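PDB 3LOV: protoporphyrinogen oxidase from Exiguobacterium sibiricum, which probably oxidises coproporphyrinogen III to coproporphyrin III in bacterial heme b synthesis, using FAD as cofactor and molecular oxygen as electron acceptor. Local coordinates for residues 19-24 / 73-78; 62-67 / 82-87; 322-327 / 358-363; 329-334 / 340-345. All coordinates share one frame; numbering follows the deposited sequence.

Interaction 1 (19-24 / 73-78); sequences AAYYAE and IEAIGL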
# COMPACT_ATOMS: atom_id res chain seq x y z
N ALA A 19 -5.80 -16.23 -3.78
CA ALA A 19 -7.01 -16.96 -3.49
C ALA A 19 -7.01 -18.33 -4.23
O ALA A 19 -7.42 -19.33 -3.68
CB ALA A 19 -8.26 -16.14 -3.85
N ALA A 20 -6.54 -18.38 -5.47
CA ALA A 20 -6.65 -19.63 -6.24
C ALA A 20 -5.72 -20.66 -5.61
O ALA A 20 -6.08 -21.85 -5.53
CB ALA A 20 -6.31 -19.41 -7.68
N TYR A 21 -4.53 -20.19 -5.19
CA TYR A 21 -3.47 -21.01 -4.60
C TYR A 21 -4.02 -21.67 -3.37
O TYR A 21 -3.91 -22.89 -3.20
CB TYR A 21 -2.24 -20.16 -4.23
CG TYR A 21 -1.17 -20.96 -3.48
CD1 TYR A 21 -0.24 -21.74 -4.16
CD2 TYR A 21 -1.12 -20.94 -2.08
CE1 TYR A 21 0.70 -22.50 -3.46
CE2 TYR A 21 -0.20 -21.68 -1.40
CZ TYR A 21 0.72 -22.45 -2.09
OH TYR A 21 1.64 -23.19 -1.40
N TYR A 22 -4.61 -20.86 -2.50
CA TYR A 22 -5.13 -21.39 -1.25
C TYR A 22 -6.37 -22.25 -1.50
O TYR A 22 -6.59 -23.20 -0.78
CB TYR A 22 -5.48 -20.27 -0.27
CG TYR A 22 -4.30 -19.50 0.25
CD1 TYR A 22 -3.27 -20.14 0.91
CD2 TYR A 22 -4.23 -18.11 0.10
CE1 TYR A 22 -2.17 -19.43 1.40
CE2 TYR A 22 -3.13 -17.37 0.58
CZ TYR A 22 -2.10 -18.06 1.21
OH TYR A 22 -1.01 -17.37 1.69
N ALA A 23 -7.20 -21.88 -2.49
CA ALA A 23 -8.40 -22.66 -2.81
C ALA A 23 -8.00 -24.03 -3.33
O ALA A 23 -8.69 -25.01 -3.02
CB ALA A 23 -9.37 -21.92 -3.85
N GLU A 24 -6.94 -24.12 -4.13
CA GLU A 24 -6.53 -25.45 -4.65
C GLU A 24 -6.27 -26.41 -3.48
O GLU A 24 -6.72 -27.54 -3.49
CB GLU A 24 -5.36 -25.39 -5.63
CG GLU A 24 -5.78 -24.87 -7.00
CD GLU A 24 -4.79 -25.11 -8.11
OE1 GLU A 24 -3.69 -25.67 -7.86
OE2 GLU A 24 -5.13 -24.74 -9.29
N ILE A 73 5.93 -16.97 -0.36
CA ILE A 73 7.06 -16.89 -1.28
C ILE A 73 7.96 -18.13 -1.09
O ILE A 73 8.48 -18.69 -2.07
CB ILE A 73 7.86 -15.55 -1.06
CG1 ILE A 73 7.17 -14.35 -1.70
CG2 ILE A 73 9.34 -15.66 -1.55
CD1 ILE A 73 7.72 -12.99 -1.24
N GLU A 74 8.14 -18.56 0.16
CA GLU A 74 8.99 -19.71 0.41
C GLU A 74 8.31 -20.96 -0.11
O GLU A 74 8.94 -21.74 -0.86
CB GLU A 74 9.34 -19.85 1.87
CG GLU A 74 10.39 -18.78 2.33
CD GLU A 74 11.84 -19.33 2.44
OE1 GLU A 74 12.28 -20.03 1.50
OE2 GLU A 74 12.51 -19.03 3.47
N ALA A 75 7.03 -21.13 0.23
CA ALA A 75 6.28 -22.31 -0.15
C ALA A 75 6.32 -22.56 -1.66
O ALA A 75 6.44 -23.70 -2.08
CB ALA A 75 4.85 -22.24 0.36
N ILE A 76 6.28 -21.48 -2.46
CA ILE A 76 6.29 -21.59 -3.93
C ILE A 76 7.72 -21.56 -4.53
O ILE A 76 7.92 -21.52 -5.74
CB ILE A 76 5.28 -20.56 -4.59
CG1 ILE A 76 5.85 -19.14 -4.66
CG2 ILE A 76 3.93 -20.57 -3.84
CD1 ILE A 76 4.94 -18.08 -5.40
N GLY A 77 8.73 -21.60 -3.67
CA GLY A 77 10.11 -21.77 -4.12
C GLY A 77 10.85 -20.51 -4.50
O GLY A 77 11.81 -20.57 -5.27
N LEU A 78 10.44 -19.37 -3.96
CA LEU A 78 11.11 -18.13 -4.32
C LEU A 78 11.91 -17.53 -3.18
O LEU A 78 12.45 -16.43 -3.32
CB LEU A 78 10.10 -17.09 -4.86
CG LEU A 78 9.51 -17.37 -6.24
CD1 LEU A 78 8.38 -16.35 -6.55
CD2 LEU A 78 10.60 -17.34 -7.30
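Van der Waals packing, without any hydrogen bond, makes up the contact between Tyr21 and the end of helix 68-75. The ring of Tyr21 crosses Ile76 at a slant, CE1 lying 3.8 Å from the CG2 branch of Ile76. Farther out, the phenol oxygen OH of Tyr21 meets the methyl CB of Ala75, also at 3.8 Å. With CG anti to the backbone N (chi1 174°) the side chain extends toward the other helix end, and since Tyr21 CA and Ile76 CA are 9.8 Å apart, it is the outer ring atoms and OH that touch.

At the end of helix 68-75, Leu78 N binds Ile73 O and Gly77 N binds Glu74 O, both at 2.8 Å, with Gly77 at positive phi (87°) as the C-prime residue.

Around the pair, helix 235-245 brings Val245 against Tyr21, and Leu238 and Leu242 against Ile76, while Arg25 makes a cation-pi contact with the tyrosine. Helix 14-26 follows strand 6-10 of the parallel sheet in the FAD-binding, Rossmann-type domain, and its Tyr21 packs here on a helix C terminus closed by a Schellman motif.

Interaction 2 (62-67 / 82-87); sequences YVARKH and LVRNNT
Strands 62-63 and 82-84 run at the two margins of a three-stranded antiparallel sheet and are not paired with each other, their nearest CA atoms, in Ala64 and Arg84, being 8.7 Å apart. Strand 228-231 fills the gap, sharing backbone hydrogen bonds with both, so that the contact between 62-67 and 82-87 is left to side chains that meet across the middle strand.

Tyr62 and Leu82 make the closer approach. Tyr62 starts out away from the other segment at CB, but with CG placed between the backbone N and the carbonyl carbon (chi1 68°) the ring swings back and its far end arrives at the leucine. There the phenol oxygen OH of Tyr62 lies 3.6 Å from Leu82 CD2, the two side chains crossing nearly at right angles. The same hydroxyl is hydrogen-bonded to Thr70 OG1, which ties the ring to helix 68-75.

Arg84 makes a looser second touch: its chain is extended from CG to NE, and at the edge of the guanidinium Arg84 NH1 comes 4.2 Å from Ala64 CB. Leu229 of the middle strand lies against Tyr62, Ala64 and Arg84.

Val63 to Lys66 form a type I beta turn, closed by Lys66 N bonding to Val63 O. The side chain of Tyr62 lies about 4 Å from the bound FAD, placing this small sheet beside the flavin-binding site.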
# COMPACT_ATOMS: atom_id res chain seq x y z
N TYR A 62 7.38 -5.19 0.50
CA TYR A 62 6.40 -5.43 1.55
C TYR A 62 7.09 -5.46 2.91
O TYR A 62 8.28 -5.72 2.98
CB TYR A 62 5.60 -6.72 1.32
CG TYR A 62 6.38 -8.03 1.44
CD1 TYR A 62 7.02 -8.60 0.34
CD2 TYR A 62 6.47 -8.68 2.65
CE1 TYR A 62 7.75 -9.80 0.46
CE2 TYR A 62 7.18 -9.84 2.80
CZ TYR A 62 7.81 -10.40 1.72
OH TYR A 62 8.47 -11.53 1.94
N VAL A 63 6.32 -5.18 3.96
CA VAL A 63 6.80 -5.19 5.35
C VAL A 63 7.13 -6.60 5.82
O VAL A 63 6.23 -7.47 5.89
CB VAL A 63 5.73 -4.61 6.32
CG1 VAL A 63 6.18 -4.73 7.79
CG2 VAL A 63 5.41 -3.15 5.95
N ALA A 64 8.41 -6.86 6.13
CA ALA A 64 8.88 -8.21 6.45
C ALA A 64 8.11 -8.81 7.60
O ALA A 64 7.90 -10.00 7.63
CB ALA A 64 10.43 -8.21 6.76
N ARG A 65 7.67 -7.97 8.55
CA ARG A 65 7.00 -8.44 9.77
C ARG A 65 5.70 -9.13 9.40
O ARG A 65 5.23 -9.98 10.14
CB ARG A 65 6.75 -7.25 10.70
CG ARG A 65 6.19 -7.59 12.06
N LYS A 66 5.12 -8.78 8.25
CA LYS A 66 3.87 -9.42 7.81
C LYS A 66 4.23 -10.67 7.01
O LYS A 66 4.14 -10.72 5.77
CB LYS A 66 3.03 -8.43 7.00
CG LYS A 66 2.54 -7.26 7.84
CD LYS A 66 1.67 -6.28 7.03
CE LYS A 66 1.14 -5.19 7.95
NZ LYS A 66 0.01 -4.44 7.37
N HIS A 67 4.69 -11.67 7.77
CA HIS A 67 5.42 -12.84 7.25
C HIS A 67 4.57 -13.81 6.43
O HIS A 67 5.13 -14.75 5.84
CB HIS A 67 6.05 -13.61 8.42
CG HIS A 67 5.04 -14.23 9.33
ND1 HIS A 67 4.47 -15.46 9.07
CD2 HIS A 67 4.45 -13.76 10.45
CE1 HIS A 67 3.58 -15.73 10.02
NE2 HIS A 67 3.57 -14.72 10.88
N LEU A 82 14.80 -13.52 -2.06
CA LEU A 82 14.39 -12.48 -1.14
C LEU A 82 15.57 -11.55 -0.90
O LEU A 82 16.69 -11.99 -0.64
CB LEU A 82 13.93 -13.07 0.20
CG LEU A 82 12.52 -13.66 0.27
CD1 LEU A 82 12.30 -14.55 1.46
CD2 LEU A 82 11.47 -12.55 0.26
N VAL A 83 15.31 -10.25 -0.99
CA VAL A 83 16.29 -9.26 -0.69
C VAL A 83 15.65 -8.28 0.27
O VAL A 83 14.42 -8.14 0.32
CB VAL A 83 16.84 -8.61 -1.95
CG1 VAL A 83 17.83 -9.60 -2.67
CG2 VAL A 83 15.69 -8.19 -2.92
N ARG A 84 16.49 -7.64 1.06
CA ARG A 84 16.09 -6.56 1.92
C ARG A 84 16.55 -5.21 1.39
O ARG A 84 17.52 -5.11 0.61
CB ARG A 84 16.71 -6.75 3.28
CG ARG A 84 16.27 -7.98 3.97
CD ARG A 84 16.76 -7.91 5.39
NE ARG A 84 16.69 -9.21 6.00
CZ ARG A 84 15.64 -9.69 6.65
NH1 ARG A 84 14.52 -8.96 6.80
NH2 ARG A 84 15.71 -10.91 7.16
N ASN A 85 15.83 -4.18 1.80
CA ASN A 85 16.16 -2.84 1.44
C ASN A 85 17.37 -2.33 2.21
O ASN A 85 17.55 -2.68 3.37
CB ASN A 85 14.97 -1.91 1.66
CG ASN A 85 14.67 -1.66 3.09
OD1 ASN A 85 14.09 -2.51 3.79
ND2 ASN A 85 15.03 -0.48 3.56
N ASN A 86 18.17 -1.52 1.54
CA ASN A 86 19.27 -0.78 2.18
C ASN A 86 18.71 0.44 2.88
O ASN A 86 17.80 1.12 2.35
CB ASN A 86 20.26 -0.28 1.12
CG ASN A 86 21.02 -1.41 0.46
OD1 ASN A 86 21.39 -2.37 1.12
ND2 ASN A 86 21.25 -1.31 -0.83
N THR A 87 19.26 0.73 4.04
CA THR A 87 18.96 1.95 4.77
C THR A 87 20.20 2.85 4.70
O THR A 87 21.32 2.34 4.77
CB THR A 87 18.61 1.61 6.24
OG1 THR A 87 19.74 1.02 6.89
CG2 THR A 87 17.45 0.62 6.29

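Interaction 3 (322-327 / 358-363); sequences SLPIEG and TVLRAF
Pro324 lays its ring against two side chains of strand 357-364, overlapping Thr358 at one end and Leu360 at the other. The strand belongs to the large mixed sheet of this flavin-containing amine oxidoreductase fold, and the loop of 322-327, which leads from strand 307-318 to strand 329-332, folds over the face that carries Thr358 and Leu360. No hydrogen bond joins the two segments, and the packing is apolar throughout.

Pro324 and Thr358 reach toward each other tip to tip. The methyl CG2 of Thr358 stands 3.8 Å from Pro324 CD and almost as near to CG, so it meets the side of the ring next to the proline nitrogen. CG2 is anti to the backbone N and OG1 lies beside that N (chi1 -65°), which gives the proline the methyl; the hydroxyl has a weak hydrogen bond with Gln320 N.

Leu360 divides its two methyl groups between neighbouring loop residues. CD1 takes the proline, at 4.1 Å from Pro324 CB, whereas CD2 turns to Ile325, whose side chain passes obliquely over it.

The cluster is mostly buried. Helix 377-392 contributes Cys392 against Pro324 and Leu388 against Leu360, and Cys343 of the adjoining strand touches both Ile325 and Leu360. The shortest approach between the segments is at the end of the isoleucine, where Ile325 CD1 lies 3.6 Å from Leu360 CD2.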
# COMPACT_ATOMS: atom_id res chain seq x y z
N SER A 322 28.03 12.89 -9.02
CA SER A 322 27.39 13.54 -7.86
C SER A 322 25.96 13.00 -7.70
O SER A 322 25.07 13.39 -8.47
N LEU A 323 25.75 12.11 -6.72
CA LEU A 323 24.43 11.53 -6.44
C LEU A 323 23.37 12.64 -6.33
O LEU A 323 23.53 13.57 -5.53
CB LEU A 323 24.43 10.72 -5.13
CG LEU A 323 25.24 9.42 -5.05
CD1 LEU A 323 25.31 8.90 -3.60
CD2 LEU A 323 24.69 8.36 -6.01
N PRO A 324 22.29 12.56 -7.15
CA PRO A 324 21.20 13.56 -7.10
C PRO A 324 20.47 13.68 -5.75
O PRO A 324 19.99 14.76 -5.40
CB PRO A 324 20.23 13.09 -8.20
CG PRO A 324 21.02 12.17 -9.09
CD PRO A 324 22.13 11.59 -8.26
N ILE A 325 20.39 12.58 -5.01
CA ILE A 325 19.94 12.60 -3.63
C ILE A 325 21.00 11.82 -2.80
O ILE A 325 21.40 10.72 -3.19
CB ILE A 325 18.51 11.98 -3.45
CG1 ILE A 325 17.62 12.22 -4.69
CG2 ILE A 325 17.85 12.54 -2.21
CD1 ILE A 325 16.35 11.36 -4.72
N GLU A 326 21.45 12.39 -1.67
CA GLU A 326 22.52 11.76 -0.85
C GLU A 326 21.94 10.80 0.21
O GLU A 326 22.15 10.98 1.43
CB GLU A 326 23.42 12.83 -0.17
CG GLU A 326 24.27 13.71 -1.12
CD GLU A 326 25.24 12.92 -2.01
OE1 GLU A 326 25.78 11.86 -1.58
OE2 GLU A 326 25.46 13.38 -3.16
N GLY A 327 21.24 9.77 -0.26
CA GLY A 327 20.55 8.81 0.61
C GLY A 327 19.55 7.97 -0.17
O GLY A 327 19.62 7.93 -1.41
N THR A 358 22.08 5.33 -12.04
CA THR A 358 21.39 6.12 -11.07
C THR A 358 19.95 6.10 -11.54
O THR A 358 19.64 6.52 -12.67
CB THR A 358 21.95 7.54 -11.04
OG1 THR A 358 23.31 7.48 -10.58
CG2 THR A 358 21.16 8.45 -10.10
N VAL A 359 19.06 5.60 -10.68
CA VAL A 359 17.65 5.52 -11.02
C VAL A 359 16.81 6.18 -9.95
O VAL A 359 16.90 5.80 -8.77
CB VAL A 359 17.23 4.08 -11.20
CG1 VAL A 359 15.75 4.01 -11.63
CG2 VAL A 359 18.17 3.38 -12.22
N LEU A 360 16.00 7.15 -10.38
CA LEU A 360 15.09 7.87 -9.50
C LEU A 360 13.64 7.44 -9.80
O LEU A 360 13.24 7.34 -10.96
CB LEU A 360 15.28 9.40 -9.62
CG LEU A 360 16.66 10.04 -9.28
CD1 LEU A 360 16.64 11.58 -9.46
CD2 LEU A 360 17.11 9.72 -7.85
N ARG A 361 12.87 7.14 -8.77
CA ARG A 361 11.42 6.84 -8.94
C ARG A 361 10.62 7.86 -8.13
O ARG A 361 10.69 7.88 -6.91
CB ARG A 361 11.02 5.40 -8.51
CG ARG A 361 9.54 5.06 -8.91
CD ARG A 361 9.13 3.59 -8.87
NE ARG A 361 8.85 3.12 -7.53
CZ ARG A 361 7.94 2.19 -7.20
NH1 ARG A 361 7.19 1.57 -8.12
NH2 ARG A 361 7.76 1.87 -5.94
N ALA A 362 9.93 8.76 -8.84
CA ALA A 362 9.06 9.76 -8.21
C ALA A 362 7.61 9.26 -8.21
O ALA A 362 7.18 8.55 -9.10
CB ALA A 362 9.19 11.12 -8.90
N PHE A 363 6.88 9.62 -7.15
CA PHE A 363 5.45 9.36 -7.04
C PHE A 363 4.70 10.68 -7.19
O PHE A 363 5.17 11.74 -6.71
CB PHE A 363 5.12 8.75 -5.69
CG PHE A 363 5.66 7.36 -5.50
CD1 PHE A 363 7.01 7.15 -5.25
CD2 PHE A 363 4.82 6.26 -5.53
CE1 PHE A 363 7.50 5.86 -5.05
CE2 PHE A 363 5.32 4.96 -5.33
CZ PHE A 363 6.64 4.77 -5.09

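Interaction 4 (329-334 / 340-345); sequences GFVVNR and ITACTA
With CG set between its backbone N and carbonyl carbon (chi1 62°), Phe330 folds its ring back across the neighbouring strand onto Cys343. Cys343 CB lies over one face of the ring in a CH-pi contact, 4.0 Å from the centroid of the Phe330 ring; SG, anti to the cysteine's backbone N (chi1 -174°), lies farther out and oblique to the ring. At the ring edge the tip of Ile340 crosses nearly at a right angle, its CD1 3.9 Å from Phe330 CZ.

Beneath the ring, strands 329-332 and 342-345 run antiparallel, their axes at 178°. Phe330 and Cys343 are a hydrogen-bonded pair, with Phe330 N to Cys343 O and Cys343 N to Phe330 O both at 3.0 Å and close to straight. Val332 N binds Thr341 O at 2.9 Å from well above the carbonyl plane, where the second strand turns a corner. Val332 also rests its CG2 against the carbonyl of Ile340.

In the non-hydrogen-bonded pair of Gly329 with Thr344 the backbones come very near, and Gly329 CA makes a CA-H...O contact of 3.3 Å with Cys343 O. Val331 and Ala342 form the next such pair, on the same face as Thr344.

Ile391 of helix 377-392 covers Phe330 and Ile340, and strand 90-94 flanks the first strand. Together the segments form a beta hairpin within the large mixed sheet, with Thr344 near the FAD-binding residue Asp60.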
# COMPACT_ATOMS: atom_id res chain seq x y z
N GLY A 329 16.07 8.27 -0.24
CA GLY A 329 15.08 9.15 -0.86
C GLY A 329 14.47 10.17 0.07
O GLY A 329 14.97 10.42 1.16
N PHE A 330 13.37 10.78 -0.38
CA PHE A 330 12.70 11.82 0.40
C PHE A 330 11.17 11.78 0.23
O PHE A 330 10.69 11.34 -0.82
CB PHE A 330 13.26 13.22 0.07
CG PHE A 330 13.06 13.66 -1.37
CD1 PHE A 330 11.88 14.29 -1.77
CD2 PHE A 330 14.08 13.50 -2.32
CE1 PHE A 330 11.69 14.68 -3.08
CE2 PHE A 330 13.90 13.91 -3.64
CZ PHE A 330 12.71 14.51 -4.01
N VAL A 331 10.46 12.24 1.26
CA VAL A 331 9.01 12.51 1.21
C VAL A 331 8.78 14.04 1.18
O VAL A 331 9.60 14.80 1.70
CB VAL A 331 8.30 11.86 2.41
CG1 VAL A 331 8.35 10.33 2.30
CG2 VAL A 331 8.94 12.31 3.73
N VAL A 332 7.70 14.49 0.53
CA VAL A 332 7.44 15.92 0.36
C VAL A 332 6.25 16.40 1.20
O VAL A 332 5.15 15.82 1.20
CB VAL A 332 7.17 16.28 -1.12
CG1 VAL A 332 7.02 17.83 -1.34
CG2 VAL A 332 8.26 15.67 -2.00
N ASN A 333 6.46 17.51 1.91
CA ASN A 333 5.36 18.16 2.60
C ASN A 333 4.36 18.67 1.55
O ASN A 333 4.76 19.30 0.56
CB ASN A 333 5.86 19.28 3.49
CG ASN A 333 4.75 19.90 4.33
OD1 ASN A 333 3.66 20.20 3.84
ND2 ASN A 333 5.03 20.10 5.61
N ARG A 334 3.10 18.35 1.75
CA ARG A 334 2.02 18.67 0.81
C ARG A 334 1.87 20.19 0.59
O ARG A 334 1.34 20.63 -0.45
CB ARG A 334 0.71 18.12 1.35
CG ARG A 334 0.20 18.87 2.58
CD ARG A 334 -0.79 18.01 3.42
NE ARG A 334 -1.90 17.54 2.62
CZ ARG A 334 -2.86 16.72 3.05
NH1 ARG A 334 -2.86 16.24 4.28
NH2 ARG A 334 -3.84 16.37 2.24
N ILE A 340 5.63 16.28 -7.16
CA ILE A 340 5.95 14.99 -6.57
C ILE A 340 5.71 14.90 -5.05
O ILE A 340 6.01 15.84 -4.31
CB ILE A 340 7.38 14.50 -6.93
CG1 ILE A 340 8.49 15.33 -6.28
CG2 ILE A 340 7.57 14.52 -8.42
CD1 ILE A 340 9.93 14.88 -6.75
N THR A 341 5.18 13.76 -4.60
CA THR A 341 4.94 13.54 -3.18
C THR A 341 6.09 12.80 -2.50
O THR A 341 6.21 12.82 -1.27
CB THR A 341 3.68 12.71 -2.99
OG1 THR A 341 3.96 11.37 -3.41
CG2 THR A 341 2.48 13.29 -3.87
N ALA A 342 6.92 12.12 -3.30
CA ALA A 342 8.08 11.37 -2.79
C ALA A 342 8.95 11.01 -3.97
O ALA A 342 8.50 11.06 -5.11
CB ALA A 342 7.65 10.08 -2.03
N CYS A 343 10.21 10.71 -3.70
CA CYS A 343 11.14 10.20 -4.71
C CYS A 343 12.13 9.25 -4.06
O CYS A 343 12.56 9.48 -2.93
CB CYS A 343 11.94 11.30 -5.37
SG CYS A 343 12.98 10.72 -6.75
N THR A 344 12.47 8.17 -4.77
CA THR A 344 13.42 7.19 -4.24
C THR A 344 14.58 7.04 -5.21
O THR A 344 14.38 7.05 -6.43
CB THR A 344 12.76 5.82 -4.10
OG1 THR A 344 11.62 5.93 -3.26
CG2 THR A 344 13.75 4.81 -3.55
N ALA A 345 15.78 6.92 -4.63
CA ALA A 345 16.97 6.55 -5.36
C ALA A 345 16.99 5.04 -5.36
O ALA A 345 17.58 4.42 -4.48
CB ALA A 345 18.23 7.12 -4.69

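In the fold
From the N terminus, helix 14-26 of the FAD-binding domain comes first, and interaction 1 closes a long loop when the end of helix 68-75 returns to it. Interaction 2 crosses this closure: 62-67 precedes that helix and 82-87 follows it. The two meet directly, Ile73 CD1 lying 3.6 Å from Tyr62 OH, so the helix links the small antiparallel sheet to the nucleotide-binding part. Much later, interaction 3 brings the loop 322-327 onto strand 357-364, and the hairpin of interaction 4 falls wholly between those segments. These two share the large mixed sheet, where Arg361 N probably hydrogen-bonds Thr344 O at 2.8 Å. Interactions 1 and 4 lie on opposite sides of the chain's centre.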